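PDB 3VA7: KLLA0E08119p from Kluyveromyces lactis, which probably catalyses the biotin-dependent, ATP-driven carboxylation of urea to urea-1-carboxylate, opening the allophanate route of urea breakdown. Local coordinates for residues R1022-I1027 / Y1044-R1049; G995-V1000 / M1032-A1037; K929-F934 / G1048-A1053; D991-S996 / G1039-Y1044. All blocks are in the same frame, centred on the assembly; numbering follows the deposited sequence.

All four contacts lie within the carboxyltransferase part of the chain, and all are buried, none at the surface. Contacts 1, 2 and 3 belong to one mixed sheet. Contacts 1 and 3 share strand 1045-1049, flanked by strand 1024-1028 and strand 922-934, while contact 2 joins strands 997-1001 and 1031-1034, the latter pairing in turn with strand 1024-1028. Their bonds are mainly those of backbone pairing. Contact 4 instead brings two loops together without regular structure, relying on side chains and a water. Contacts 1, 2 and 4 reach the bound urea and contact 4 also meets the biotin group, whereas contact 3 lies farther from the ligands, the side chain of T1050 being about 13 Å from urea.

Contact 1 (R1022-I1027 / Y1044-R1049); sequences RGVVGI and YQLVGR. With URE (urea), chain C.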
loop_
_atom_site.group_PDB
_atom_site.type_symbol
_atom_site.label_atom_id
_atom_site.label_comp_id
_atom_site.label_asym_id
_atom_site.label_seq_id
_atom_site.Cartn_x
_atom_site.Cartn_y
_atom_site.Cartn_z
ATOM N N ARG A 1022 2.037 0.916 14.020
ATOM C CA ARG A 1022 1.440 -0.345 13.522
ATOM C C ARG A 1022 1.646 -1.511 14.491
ATOM O O ARG A 1022 2.760 -1.777 14.942
ATOM C CB ARG A 1022 2.089 -0.648 12.167
ATOM C CG ARG A 1022 1.811 -1.995 11.501
ATOM C CD ARG A 1022 1.927 -1.863 10.003
ATOM N NE ARG A 1022 2.600 -2.995 9.333
ATOM C CZ ARG A 1022 3.892 -3.278 9.435
ATOM N NH1 ARG A 1022 4.653 -2.533 10.210
ATOM N NH2 ARG A 1022 4.430 -4.290 8.777
ATOM N N GLY A 1023 0.569 -2.202 14.827
ATOM C CA GLY A 1023 0.629 -3.376 15.698
ATOM C C GLY A 1023 0.493 -3.084 17.180
ATOM O O GLY A 1023 0.369 -4.015 17.982
ATOM N N VAL A 1024 0.504 -1.805 17.555
ATOM C CA VAL A 1024 0.273 -1.418 18.965
ATOM C C VAL A 1024 -1.033 -2.017 19.522
ATOM O O VAL A 1024 -2.058 -2.027 18.836
ATOM C CB VAL A 1024 0.289 0.101 19.113
ATOM C CG1 VAL A 1024 -0.309 0.531 20.417
ATOM C CG2 VAL A 1024 1.740 0.633 18.987
ATOM N N VAL A 1025 -0.989 -2.567 20.730
ATOM C CA VAL A 1025 -2.162 -3.086 21.360
ATOM C C VAL A 1025 -2.696 -2.083 22.367
ATOM O O VAL A 1025 -1.903 -1.490 23.181
ATOM C CB VAL A 1025 -1.824 -4.402 22.047
ATOM C CG1 VAL A 1025 -2.938 -4.882 23.015
ATOM C CG2 VAL A 1025 -1.466 -5.485 20.975
ATOM N N GLY A 1026 -4.015 -1.855 22.336
ATOM C CA GLY A 1026 -4.596 -0.915 23.239
ATOM C C GLY A 1026 -5.685 -1.433 24.160
ATOM O O GLY A 1026 -6.271 -2.525 23.934
ATOM N N ILE A 1027 -5.963 -0.633 25.204
ATOM C CA ILE A 1027 -7.031 -0.930 26.129
ATOM C C ILE A 1027 -7.789 0.337 26.324
ATOM O O ILE A 1027 -7.249 1.351 26.744
ATOM C CB ILE A 1027 -6.563 -1.550 27.469
ATOM C CG1 ILE A 1027 -5.680 -2.774 27.216
ATOM C CG2 ILE A 1027 -7.741 -1.942 28.355
ATOM C CD1 ILE A 1027 -6.443 -4.104 27.069
ATOM N N TYR A 1044 -7.103 4.665 22.527
ATOM C CA TYR A 1044 -6.946 3.637 23.600
ATOM C C TYR A 1044 -5.605 3.785 24.393
ATOM O O TYR A 1044 -4.613 4.323 23.865
ATOM C CB TYR A 1044 -7.006 2.238 23.011
ATOM C CG TYR A 1044 -8.391 1.683 22.722
ATOM C CD1 TYR A 1044 -8.677 0.321 22.970
ATOM C CD2 TYR A 1044 -9.404 2.473 22.157
ATOM C CE1 TYR A 1044 -9.927 -0.208 22.703
ATOM C CE2 TYR A 1044 -10.652 1.935 21.849
ATOM C CZ TYR A 1044 -10.905 0.594 22.135
ATOM O OH TYR A 1044 -12.142 0.041 21.868
ATOM N N GLN A 1045 -5.605 3.311 25.641
ATOM C CA GLN A 1045 -4.409 3.188 26.497
ATOM C C GLN A 1045 -3.455 2.158 25.942
ATOM O O GLN A 1045 -3.835 1.026 25.663
ATOM C CB GLN A 1045 -4.808 2.851 27.931
ATOM C CG GLN A 1045 -5.805 3.893 28.560
ATOM C CD GLN A 1045 -5.228 5.291 28.648
ATOM O OE1 GLN A 1045 -5.970 6.294 28.693
ATOM N NE2 GLN A 1045 -3.907 5.383 28.671
ATOM N N LEU A 1046 -2.215 2.560 25.737
ATOM C CA LEU A 1046 -1.238 1.745 25.030
ATOM C C LEU A 1046 -0.408 0.867 25.968
ATOM O O LEU A 1046 0.137 1.309 26.944
ATOM C CB LEU A 1046 -0.332 2.628 24.158
ATOM C CG LEU A 1046 -1.039 3.667 23.287
ATOM C CD1 LEU A 1046 -0.046 4.544 22.570
ATOM C CD2 LEU A 1046 -2.075 3.046 22.276
ATOM N N VAL A 1047 -0.236 -0.388 25.583
ATOM C CA VAL A 1047 0.129 -1.443 26.505
ATOM C C VAL A 1047 1.263 -2.287 25.896
ATOM O O VAL A 1047 2.077 -2.854 26.619
ATOM C CB VAL A 1047 -1.196 -2.149 26.739
ATOM C CG1 VAL A 1047 -1.301 -3.603 26.278
ATOM C CG2 VAL A 1047 -1.800 -1.761 28.018
ATOM N N GLY A 1048 1.390 -2.329 24.571
ATOM C CA GLY A 1048 2.418 -3.173 23.979
ATOM C C GLY A 1048 2.183 -3.357 22.501
ATOM O O GLY A 1048 1.339 -2.654 21.913
ATOM N N ARG A 1049 2.913 -4.270 21.866
ATOM C CA ARG A 1049 2.770 -4.381 20.429
ATOM C C ARG A 1049 2.846 -5.815 19.913
ATOM O O ARG A 1049 3.679 -6.586 20.371
ATOM C CB ARG A 1049 3.772 -3.455 19.747
ATOM C CG ARG A 1049 3.655 -3.324 18.273
ATOM C CD ARG A 1049 4.693 -2.306 17.703
ATOM N NE ARG A 1049 6.008 -2.364 18.336
ATOM C CZ ARG A 1049 7.151 -2.636 17.705
ATOM N NH1 ARG A 1049 7.180 -2.822 16.393
ATOM N NH2 ARG A 1049 8.285 -2.675 18.392
HETATM C C URE C . -9.003 3.461 19.108
HETATM O O URE C . -8.904 2.242 18.819
HETATM N N1 URE C . -7.960 4.246 19.213
HETATM N N2 URE C . -10.142 4.123 19.362
#
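The carbonyl oxygen of G1048 takes an almost straight hydrogen bond from V1025 N, at 2.6 Å and with an angle of 177° at the hydrogen, and V1024 CA adds a CH...O contact to the same atom. Strands 1024-1027 and 1045-1049 run antiparallel here. Their pairing slips by one residue beyond V1025: V1025 faces G1048, but G1026 faces L1046, which leaves V1047 as the extra residue of a beta bulge. V1047 N nevertheless finds V1025 O at 3.1 Å, approaching nearly in line with the carbonyl. Past the bulge, I1027 and Q1045 are joined by bonds in both directions, I1027 N giving 2.7 Å to Q1045 O.

On one face of the sheet V1024 CG1 rests against L1046 CD2 at 3.6 Å. On the other, the two methyl branches of V1047 part, CG1 touching V1025 CG1 and CG2 touching I1027 CG1. R1049 starts out with CG anti to its N (chi1 -173°), which lays the aliphatic chain alongside G1023, with CG 3.4 Å from G1023 C; its guanidinium group continues to salt bridges with D936 and E1087. At the opposite end, the ring of Y1044, a urea-pocket residue, sets its edge against G1026 C. The chemistry implies a strand pair held by its backbone, in which the bulge breaks the register without leaving V1047 N unbonded.

Contact 2 (G995-V1000 / M1032-A1037); sequences GSPCAV and MCIYNA. With URE (urea), chain C.
One wall of the urea pocket in the carboxyltransferase domain is built on an antiparallel strand pair, 997-1001 with 1031-1034, and the loops that lead from it. A999 and M1032 form a hydrogen-bonded pair in which each amide serves the other's carbonyl: A999 N reaches M1032 O at 2.9 Å in the carbonyl plane, whereas M1032 N comes to A999 O from above that plane. Towards the loop the ring of P997 takes over, with CD 3.9 Å from I1034 CB as the two side chains cross.

Beyond the strands S996 becomes the joint. Its OG accepts a straight bond (170°) from N1036 N at 2.8 Å, while the carbonyl oxygens of I1034, F993 and V992 compete for its one proton. The amide of N1036 ties this corner to other parts of the chain, ND2 bonding L994 O and OD1 receiving A1053 N.

Urea is met from the second segment, by C1033 of the strand and Y1035 just beyond it. C1033 has SG placed between its backbone N and carbonyl carbon (chi1 79°), which brings the sulfur to 3.6 Å from the urea O. Y1035 presents its hydroxyl edge, and urea N1 gives a weak, bent bond of 2.7 Å to OH, an atom also bonded to R1017 and to Y1044 N. With a phenylalanine here this oxygen is gone, and urea N1, R1017 and the Y1044 amide would probably all lose a shared partner. In this urea pocket, then, strand 1031-1034 supplies C1033 and the loop after it Y1035.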
loop_
_atom_site.group_PDB
_atom_site.type_symbol
_atom_site.label_atom_id
_atom_site.label_comp_id
_atom_site.label_asym_id
_atom_site.label_seq_id
_atom_site.Cartn_x
_atom_site.Cartn_y
_atom_site.Cartn_z
ATOM N N GLY A 995 -9.552 -3.410 9.535
ATOM C CA GLY A 995 -9.890 -4.609 10.292
ATOM C C GLY A 995 -9.351 -4.709 11.720
ATOM O O GLY A 995 -9.366 -5.818 12.331
ATOM N N SER A 996 -8.886 -3.565 12.230
ATOM C CA SER A 996 -8.528 -3.410 13.608
ATOM C C SER A 996 -9.682 -3.822 14.490
ATOM O O SER A 996 -10.756 -3.222 14.397
ATOM C CB SER A 996 -8.232 -1.956 13.912
ATOM O OG SER A 996 -6.990 -1.580 13.365
ATOM N N PRO A 997 -9.446 -4.774 15.416
ATOM C CA PRO A 997 -10.547 -5.343 16.207
ATOM C C PRO A 997 -10.918 -4.527 17.403
ATOM O O PRO A 997 -10.087 -3.784 17.891
ATOM C CB PRO A 997 -9.988 -6.678 16.688
ATOM C CG PRO A 997 -8.502 -6.388 16.788
ATOM C CD PRO A 997 -8.158 -5.427 15.680
ATOM N N CYS A 998 -12.178 -4.640 17.832
ATOM C CA CYS A 998 -12.582 -4.291 19.180
ATOM C C CYS A 998 -13.007 -5.572 19.924
ATOM O O CYS A 998 -13.990 -6.225 19.589
ATOM C CB CYS A 998 -13.687 -3.259 19.148
ATOM S SG CYS A 998 -14.340 -2.751 20.773
ATOM N N ALA A 999 -12.248 -5.953 20.934
ATOM C CA ALA A 999 -12.380 -7.249 21.539
ATOM C C ALA A 999 -12.616 -7.008 23.000
ATOM O O ALA A 999 -12.390 -5.887 23.462
ATOM C CB ALA A 999 -11.099 -8.051 21.321
ATOM N N VAL A 1000 -13.079 -8.041 23.716
ATOM C CA VAL A 1000 -13.439 -7.944 25.131
ATOM C C VAL A 1000 -13.055 -9.224 25.850
ATOM O O VAL A 1000 -13.235 -10.318 25.313
ATOM C CB VAL A 1000 -14.936 -7.719 25.322
ATOM C CG1 VAL A 1000 -15.749 -8.917 24.856
ATOM C CG2 VAL A 1000 -15.237 -7.372 26.767
ATOM N N MET A 1032 -10.203 -4.167 24.144
ATOM C CA MET A 1032 -8.883 -4.319 23.596
ATOM C C MET A 1032 -8.894 -4.091 22.099
ATOM O O MET A 1032 -9.798 -4.549 21.420
ATOM C CB MET A 1032 -8.409 -5.725 23.875
ATOM C CG MET A 1032 -7.037 -5.952 23.334
ATOM S SD MET A 1032 -7.048 -6.836 21.772
ATOM C CE MET A 1032 -5.972 -5.770 20.971
ATOM N N CYS A 1033 -7.875 -3.409 21.574
ATOM C CA CYS A 1033 -7.709 -3.258 20.115
ATOM C C CYS A 1033 -6.267 -3.494 19.673
ATOM O O CYS A 1033 -5.333 -3.376 20.476
ATOM C CB CYS A 1033 -8.146 -1.888 19.647
ATOM S SG CYS A 1033 -6.938 -0.589 19.956
ATOM N N ILE A 1034 -6.102 -3.880 18.414
ATOM C CA ILE A 1034 -4.812 -3.939 17.759
ATOM C C ILE A 1034 -4.879 -2.918 16.636
ATOM O O ILE A 1034 -5.791 -2.974 15.813
ATOM C CB ILE A 1034 -4.530 -5.309 17.174
ATOM C CG1 ILE A 1034 -4.395 -6.315 18.307
ATOM C CG2 ILE A 1034 -3.290 -5.259 16.358
ATOM C CD1 ILE A 1034 -4.376 -7.781 17.854
ATOM N N TYR A 1035 -3.960 -1.947 16.631
ATOM C CA TYR A 1035 -3.969 -0.910 15.578
ATOM C C TYR A 1035 -3.369 -1.512 14.306
ATOM O O TYR A 1035 -2.155 -1.626 14.189
ATOM C CB TYR A 1035 -3.215 0.344 16.017
ATOM C CG TYR A 1035 -3.898 1.144 17.097
ATOM C CD1 TYR A 1035 -3.685 0.838 18.439
ATOM C CD2 TYR A 1035 -4.752 2.212 16.810
ATOM C CE1 TYR A 1035 -4.290 1.540 19.476
ATOM C CE2 TYR A 1035 -5.394 2.961 17.887
ATOM C CZ TYR A 1035 -5.145 2.582 19.214
ATOM O OH TYR A 1035 -5.710 3.217 20.320
ATOM N N ASN A 1036 -4.212 -1.931 13.366
ATOM C CA ASN A 1036 -3.687 -2.616 12.161
ATOM C C ASN A 1036 -2.920 -1.732 11.182
ATOM O O ASN A 1036 -2.231 -2.262 10.309
ATOM C CB ASN A 1036 -4.770 -3.412 11.403
ATOM C CG ASN A 1036 -5.214 -4.630 12.150
ATOM O OD1 ASN A 1036 -4.527 -5.072 13.085
ATOM N ND2 ASN A 1036 -6.362 -5.217 11.736
ATOM N N ALA A 1037 -3.052 -0.409 11.302
ATOM C CA ALA A 1037 -2.386 0.515 10.364
ATOM C C ALA A 1037 -1.305 1.413 11.005
ATOM O O ALA A 1037 -1.466 1.880 12.137
ATOM C CB ALA A 1037 -3.411 1.369 9.689
HETATM C C URE C . -9.003 3.461 19.108
HETATM O O URE C . -8.904 2.242 18.819
HETATM N N1 URE C . -7.960 4.246 19.213
HETATM N N2 URE C . -10.142 4.123 19.362
#

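Contact 3 (K929-F934 / G1048-A1053); sequences KLPMAF and GRTITA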
loop_
_atom_site.group_PDB
_atom_site.type_symbol
_atom_site.label_atom_id
_atom_site.label_comp_id
_atom_site.label_asym_id
_atom_site.label_seq_id
_atom_site.Cartn_x
_atom_site.Cartn_y
_atom_site.Cartn_z
ATOM N N LYS A 929 -3.404 -16.965 18.177
ATOM C CA LYS A 929 -2.385 -16.744 19.196
ATOM C C LYS A 929 -1.260 -15.864 18.659
ATOM O O LYS A 929 -0.488 -16.267 17.740
ATOM C CB LYS A 929 -1.848 -18.088 19.695
ATOM C CG LYS A 929 -2.743 -18.642 20.804
ATOM C CD LYS A 929 -2.647 -20.122 20.924
ATOM C CE LYS A 929 -3.673 -20.579 21.973
ATOM N NZ LYS A 929 -3.631 -22.070 22.041
ATOM N N LEU A 930 -1.161 -14.663 19.219
ATOM C CA LEU A 930 -0.348 -13.633 18.607
ATOM C C LEU A 930 0.760 -13.127 19.541
ATOM O O LEU A 930 0.482 -12.801 20.716
ATOM C CB LEU A 930 -1.272 -12.462 18.209
ATOM C CG LEU A 930 -2.362 -12.684 17.130
ATOM C CD1 LEU A 930 -3.010 -11.392 16.794
ATOM C CD2 LEU A 930 -1.743 -13.283 15.859
ATOM N N PRO A 931 2.007 -13.020 19.035
ATOM C CA PRO A 931 3.114 -12.577 19.872
ATOM C C PRO A 931 2.957 -11.121 20.237
ATOM O O PRO A 931 2.634 -10.317 19.382
ATOM C CB PRO A 931 4.331 -12.710 18.950
ATOM C CG PRO A 931 3.767 -12.642 17.590
ATOM C CD PRO A 931 2.420 -13.199 17.631
ATOM N N MET A 932 3.229 -10.758 21.482
ATOM C CA MET A 932 3.197 -9.329 21.843
ATOM C C MET A 932 4.369 -8.940 22.766
ATOM O O MET A 932 4.645 -9.579 23.821
ATOM C CB MET A 932 1.834 -8.984 22.455
ATOM C CG MET A 932 1.661 -7.539 22.832
ATOM S SD MET A 932 0.837 -7.394 24.461
ATOM C CE MET A 932 2.278 -7.296 25.442
ATOM N N ALA A 933 5.070 -7.902 22.353
ATOM C CA ALA A 933 6.004 -7.199 23.232
ATOM C C ALA A 933 5.321 -6.214 24.226
ATOM O O ALA A 933 4.695 -5.228 23.832
ATOM C CB ALA A 933 7.060 -6.524 22.421
ATOM N N PHE A 934 5.418 -6.504 25.521
ATOM C CA PHE A 934 4.995 -5.543 26.557
ATOM C C PHE A 934 5.768 -4.196 26.605
ATOM O O PHE A 934 6.969 -4.149 26.855
ATOM C CB PHE A 934 4.990 -6.232 27.910
ATOM C CG PHE A 934 4.209 -5.492 28.954
ATOM C CD1 PHE A 934 2.805 -5.384 28.856
ATOM C CD2 PHE A 934 4.860 -4.866 30.017
ATOM C CE1 PHE A 934 2.046 -4.687 29.822
ATOM C CE2 PHE A 934 4.112 -4.162 30.982
ATOM C CZ PHE A 934 2.707 -4.066 30.877
ATOM N N GLY A 1048 1.390 -2.329 24.571
ATOM C CA GLY A 1048 2.418 -3.173 23.979
ATOM C C GLY A 1048 2.183 -3.357 22.501
ATOM O O GLY A 1048 1.339 -2.654 21.913
ATOM N N ARG A 1049 2.913 -4.270 21.866
ATOM C CA ARG A 1049 2.770 -4.381 20.429
ATOM C C ARG A 1049 2.846 -5.815 19.913
ATOM O O ARG A 1049 3.679 -6.586 20.371
ATOM C CB ARG A 1049 3.772 -3.455 19.747
ATOM C CG ARG A 1049 3.655 -3.324 18.273
ATOM C CD ARG A 1049 4.693 -2.306 17.703
ATOM N NE ARG A 1049 6.008 -2.364 18.336
ATOM C CZ ARG A 1049 7.151 -2.636 17.705
ATOM N NH1 ARG A 1049 7.180 -2.822 16.393
ATOM N NH2 ARG A 1049 8.285 -2.675 18.392
ATOM N N THR A 1050 1.929 -6.150 18.992
ATOM C CA THR A 1050 1.922 -7.383 18.191
ATOM C C THR A 1050 2.227 -7.063 16.739
ATOM O O THR A 1050 2.824 -6.016 16.408
ATOM C CB THR A 1050 0.510 -7.970 17.991
ATOM O OG1 THR A 1050 -0.492 -7.244 18.728
ATOM C CG2 THR A 1050 0.470 -9.482 18.185
ATOM N N ILE A 1051 1.782 -7.986 15.878
ATOM C CA ILE A 1051 1.802 -7.841 14.436
ATOM C C ILE A 1051 0.406 -7.392 13.968
ATOM O O ILE A 1051 -0.621 -7.809 14.537
ATOM C CB ILE A 1051 2.085 -9.198 13.703
ATOM C CG1 ILE A 1051 0.962 -10.229 14.016
ATOM C CG2 ILE A 1051 3.479 -9.667 13.963
ATOM C CD1 ILE A 1051 1.127 -11.591 13.477
ATOM N N THR A 1052 0.382 -6.614 12.888
ATOM C CA THR A 1052 -0.861 -6.164 12.282
ATOM C C THR A 1052 -1.729 -7.322 11.891
ATOM O O THR A 1052 -1.248 -8.315 11.357
ATOM C CB THR A 1052 -0.611 -5.303 11.003
ATOM O OG1 THR A 1052 -1.878 -4.822 10.521
ATOM C CG2 THR A 1052 0.101 -6.093 9.945
ATOM N N ALA A 1053 -3.006 -7.191 12.166
ATOM C CA ALA A 1053 -3.934 -8.188 11.739
ATOM C C ALA A 1053 -4.572 -7.706 10.402
ATOM O O ALA A 1053 -5.769 -7.966 10.130
ATOM C CB ALA A 1053 -4.960 -8.383 12.823
#
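Strand 922-934 and strand 1045-1049 are antiparallel neighbours in the mixed sheet of the carboxyltransferase domain, and A933 and R1049 form the hydrogen-bonded pair between them. The backbone bonds come first: A933 N gives to R1049 O at 2.8 Å, and R1049 N returns a bond of 2.8 Å to A933 O. Both donors stand slightly off the carbonyl planes, the second with an angle of 152° at its hydrogen. Next to this pair G1048, without a side chain, faces F934 across the non-hydrogen-bonded position, their CA atoms 4.3 Å apart.

A second kind of contact sets carbon against carbonyl oxygen. M932 CA lies 3.2 Å from R1049 O, a carbonyl that thereby receives an N-H and a C-H together. M932 also keeps CG anti to its backbone N (chi1 -178°), which sets CG near the same oxygen.

Apolar packing makes up the rest. Past CG the M932 chain bends, carrying CE to the ring edge of F934, 4.0 Å from F934 CD1. Helix 1083-1094 packs alongside, with L1086 against A933 and I1089 against I1051, while F1078 of strand 1075-1081 touches both M932 and T1050. At the loop end of the contact the side chains of L930 and I1051 cross at about a right angle, with L930 CD2 4.1 Å from I1051 CD1.

Contact 4 (D991-S996 / G1039-Y1044); sequences DVFLGS and GSPGGY. With URE (urea), chain C; BTI (5-(hexahydro-2-oxo-1H-thieno[3,4-D]imidazol-6-yl)pentanal), chain B.
The carboxylate of D991 stands steeply against the ring of Y1044, their planes 74° apart, with OD2 3.4 Å from Y1044 OH. Urea is bordered by both groups: its carbon lies 3.2 Å from Y1044 CD2, obliquely placed to the ring, and D991 OD1 approaches its oxygen, two acceptors close together rather than a bond. The tyrosine hydroxyl has its hydrogen bond with D728, whose carboxylate lies close to that of D991, two like charges crowding one hydroxyl. Replaced by an alanine, this tyrosine would probably leave D728 without its hydroxyl partner and open one side of the urea pocket.

The other ring, that of F993, receives S1040 CB obliquely, 3.7 Å from CD1, and meets P1041 at about a right angle, CE1 lying 4.1 Å from P1041 CD. Beside it V992 turns CG1 between its own N and carbonyl carbon (chi1 87°), which carries that methyl to 3.5 Å from P1041 O, and both methyls approach biotin C6. P1041 flanks the same ligand, CB being 3.7 Å from the sulfur S1. A water completes the junction, donating to V992 O at 2.7 Å and hydrogen-bonded also to S1040 OG.

The peptide bond before V992 is cis, and a type I' turn from F993 to S996 follows it. With D991, Y1044 and G1042 at urea and V992, P1041 and G1042 at the biotin group, the two loops set the sites side by side, consistent with carboxyl transfer. The first loop links strand 984-989 to strand 997-1001, and the second links strand 1031-1034 to strand 1045-1049.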
loop_
_atom_site.group_PDB
_atom_site.type_symbol
_atom_site.label_atom_id
_atom_site.label_comp_id
_atom_site.label_asym_id
_atom_site.label_seq_id
_atom_site.Cartn_x
_atom_site.Cartn_y
_atom_site.Cartn_z
ATOM N N ASP A 991 -11.700 -0.869 14.467
ATOM C CA ASP A 991 -11.423 -0.012 15.651
ATOM C C ASP A 991 -9.895 0.063 15.903
ATOM O O ASP A 991 -9.374 -0.619 16.782
ATOM C CB ASP A 991 -12.060 -0.652 16.849
ATOM C CG ASP A 991 -12.500 0.357 17.884
ATOM O OD1 ASP A 991 -11.938 1.494 17.930
ATOM O OD2 ASP A 991 -13.417 -0.012 18.667
ATOM N N VAL A 992 -9.158 0.822 15.110
ATOM C CA VAL A 992 -9.704 1.754 14.121
ATOM C C VAL A 992 -8.844 1.461 12.881
ATOM O O VAL A 992 -7.621 1.246 12.997
ATOM C CB VAL A 992 -9.592 3.131 14.783
ATOM C CG1 VAL A 992 -8.269 3.824 14.582
ATOM C CG2 VAL A 992 -10.784 3.955 14.673
ATOM N N PHE A 993 -9.501 1.280 11.734
ATOM C CA PHE A 993 -8.863 1.049 10.401
ATOM C C PHE A 993 -8.461 -0.347 10.140
ATOM O O PHE A 993 -8.049 -1.063 11.027
ATOM C CB PHE A 993 -7.643 1.969 10.110
ATOM C CG PHE A 993 -7.967 3.434 10.244
ATOM C CD1 PHE A 993 -7.660 4.120 11.409
ATOM C CD2 PHE A 993 -8.670 4.112 9.211
ATOM C CE1 PHE A 993 -8.019 5.459 11.552
ATOM C CE2 PHE A 993 -9.032 5.439 9.339
ATOM C CZ PHE A 993 -8.705 6.129 10.508
ATOM N N LEU A 994 -8.491 -0.663 8.858
ATOM C CA LEU A 994 -8.093 -1.932 8.280
ATOM C C LEU A 994 -8.302 -3.150 9.195
ATOM O O LEU A 994 -7.374 -3.824 9.593
ATOM C CB LEU A 994 -6.691 -1.809 7.722
ATOM C CG LEU A 994 -6.431 -0.488 6.957
ATOM C CD1 LEU A 994 -4.941 -0.420 6.567
ATOM C CD2 LEU A 994 -7.294 -0.244 5.743
ATOM N N GLY A 995 -9.552 -3.410 9.535
ATOM C CA GLY A 995 -9.890 -4.609 10.292
ATOM C C GLY A 995 -9.351 -4.709 11.720
ATOM O O GLY A 995 -9.366 -5.818 12.331
ATOM N N SER A 996 -8.886 -3.565 12.230
ATOM C CA SER A 996 -8.528 -3.410 13.608
ATOM C C SER A 996 -9.682 -3.822 14.490
ATOM O O SER A 996 -10.756 -3.222 14.397
ATOM C CB SER A 996 -8.232 -1.956 13.912
ATOM O OG SER A 996 -6.990 -1.580 13.365
ATOM N N GLY A 1039 0.558 4.784 11.670
ATOM C CA GLY A 1039 0.234 6.204 11.624
ATOM C C GLY A 1039 -1.257 6.490 11.788
ATOM O O GLY A 1039 -1.800 7.378 11.128
ATOM N N SER A 1040 -1.946 5.747 12.644
ATOM C CA SER A 1040 -3.365 6.043 12.833
ATOM C C SER A 1040 -3.677 6.765 14.126
ATOM O O SER A 1040 -3.072 6.481 15.169
ATOM C CB SER A 1040 -4.289 4.801 12.662
ATOM O OG SER A 1040 -3.823 3.705 13.408
ATOM N N PRO A 1041 -4.628 7.694 14.059
ATOM C CA PRO A 1041 -5.128 8.374 15.264
ATOM C C PRO A 1041 -5.618 7.269 16.156
ATOM O O PRO A 1041 -5.887 6.202 15.671
ATOM C CB PRO A 1041 -6.291 9.201 14.727
ATOM C CG PRO A 1041 -5.855 9.497 13.258
ATOM C CD PRO A 1041 -5.287 8.173 12.831
ATOM N N GLY A 1042 -5.677 7.474 17.451
ATOM C CA GLY A 1042 -5.986 6.375 18.327
ATOM C C GLY A 1042 -6.241 7.010 19.668
ATOM O O GLY A 1042 -5.708 8.086 19.970
ATOM N N GLY A 1043 -7.036 6.340 20.493
ATOM C CA GLY A 1043 -7.492 6.925 21.725
ATOM C C GLY A 1043 -7.369 5.927 22.845
ATOM O O GLY A 1043 -7.529 6.305 24.015
ATOM N N TYR A 1044 -7.103 4.665 22.527
ATOM C CA TYR A 1044 -6.946 3.637 23.600
ATOM C C TYR A 1044 -5.605 3.785 24.393
ATOM O O TYR A 1044 -4.613 4.323 23.865
ATOM C CB TYR A 1044 -7.006 2.238 23.011
ATOM C CG TYR A 1044 -8.391 1.683 22.722
ATOM C CD1 TYR A 1044 -8.677 0.321 22.970
ATOM C CD2 TYR A 1044 -9.404 2.473 22.157
ATOM C CE1 TYR A 1044 -9.927 -0.208 22.703
ATOM C CE2 TYR A 1044 -10.652 1.935 21.849
ATOM C CZ TYR A 1044 -10.905 0.594 22.135
ATOM O OH TYR A 1044 -12.142 0.041 21.868
HETATM C C URE C . -9.003 3.461 19.108
HETATM O O URE C . -8.904 2.242 18.819
HETATM N N1 URE C . -7.960 4.246 19.213
HETATM N N2 URE C . -10.142 4.123 19.362
HETATM C C11 BTI B . -7.774 13.369 13.220
HETATM O O11 BTI B . -7.084 13.306 14.284
HETATM C C10 BTI B . -9.077 12.556 12.954
HETATM C C9 BTI B . -9.359 11.600 14.112
HETATM C C8 BTI B . -10.747 10.976 14.141
HETATM C C7 BTI B . -11.195 10.438 15.515
HETATM C C2 BTI B . -10.196 9.538 16.212
HETATM S S1 BTI B . -9.789 8.097 15.271
HETATM C C6 BTI B . -9.299 7.161 16.675
HETATM C C5 BTI B . -10.024 7.711 17.884
HETATM N N3 BTI B . -11.115 6.783 18.033
HETATM C C3 BTI B . -12.255 7.344 17.728
HETATM O O3 BTI B . -13.416 6.729 17.829
HETATM N N2 BTI B . -12.110 8.598 17.356
HETATM C C4 BTI B . -10.729 9.030 17.541
HETATM O O HOH W 1 -4.922 1.211 13.106
#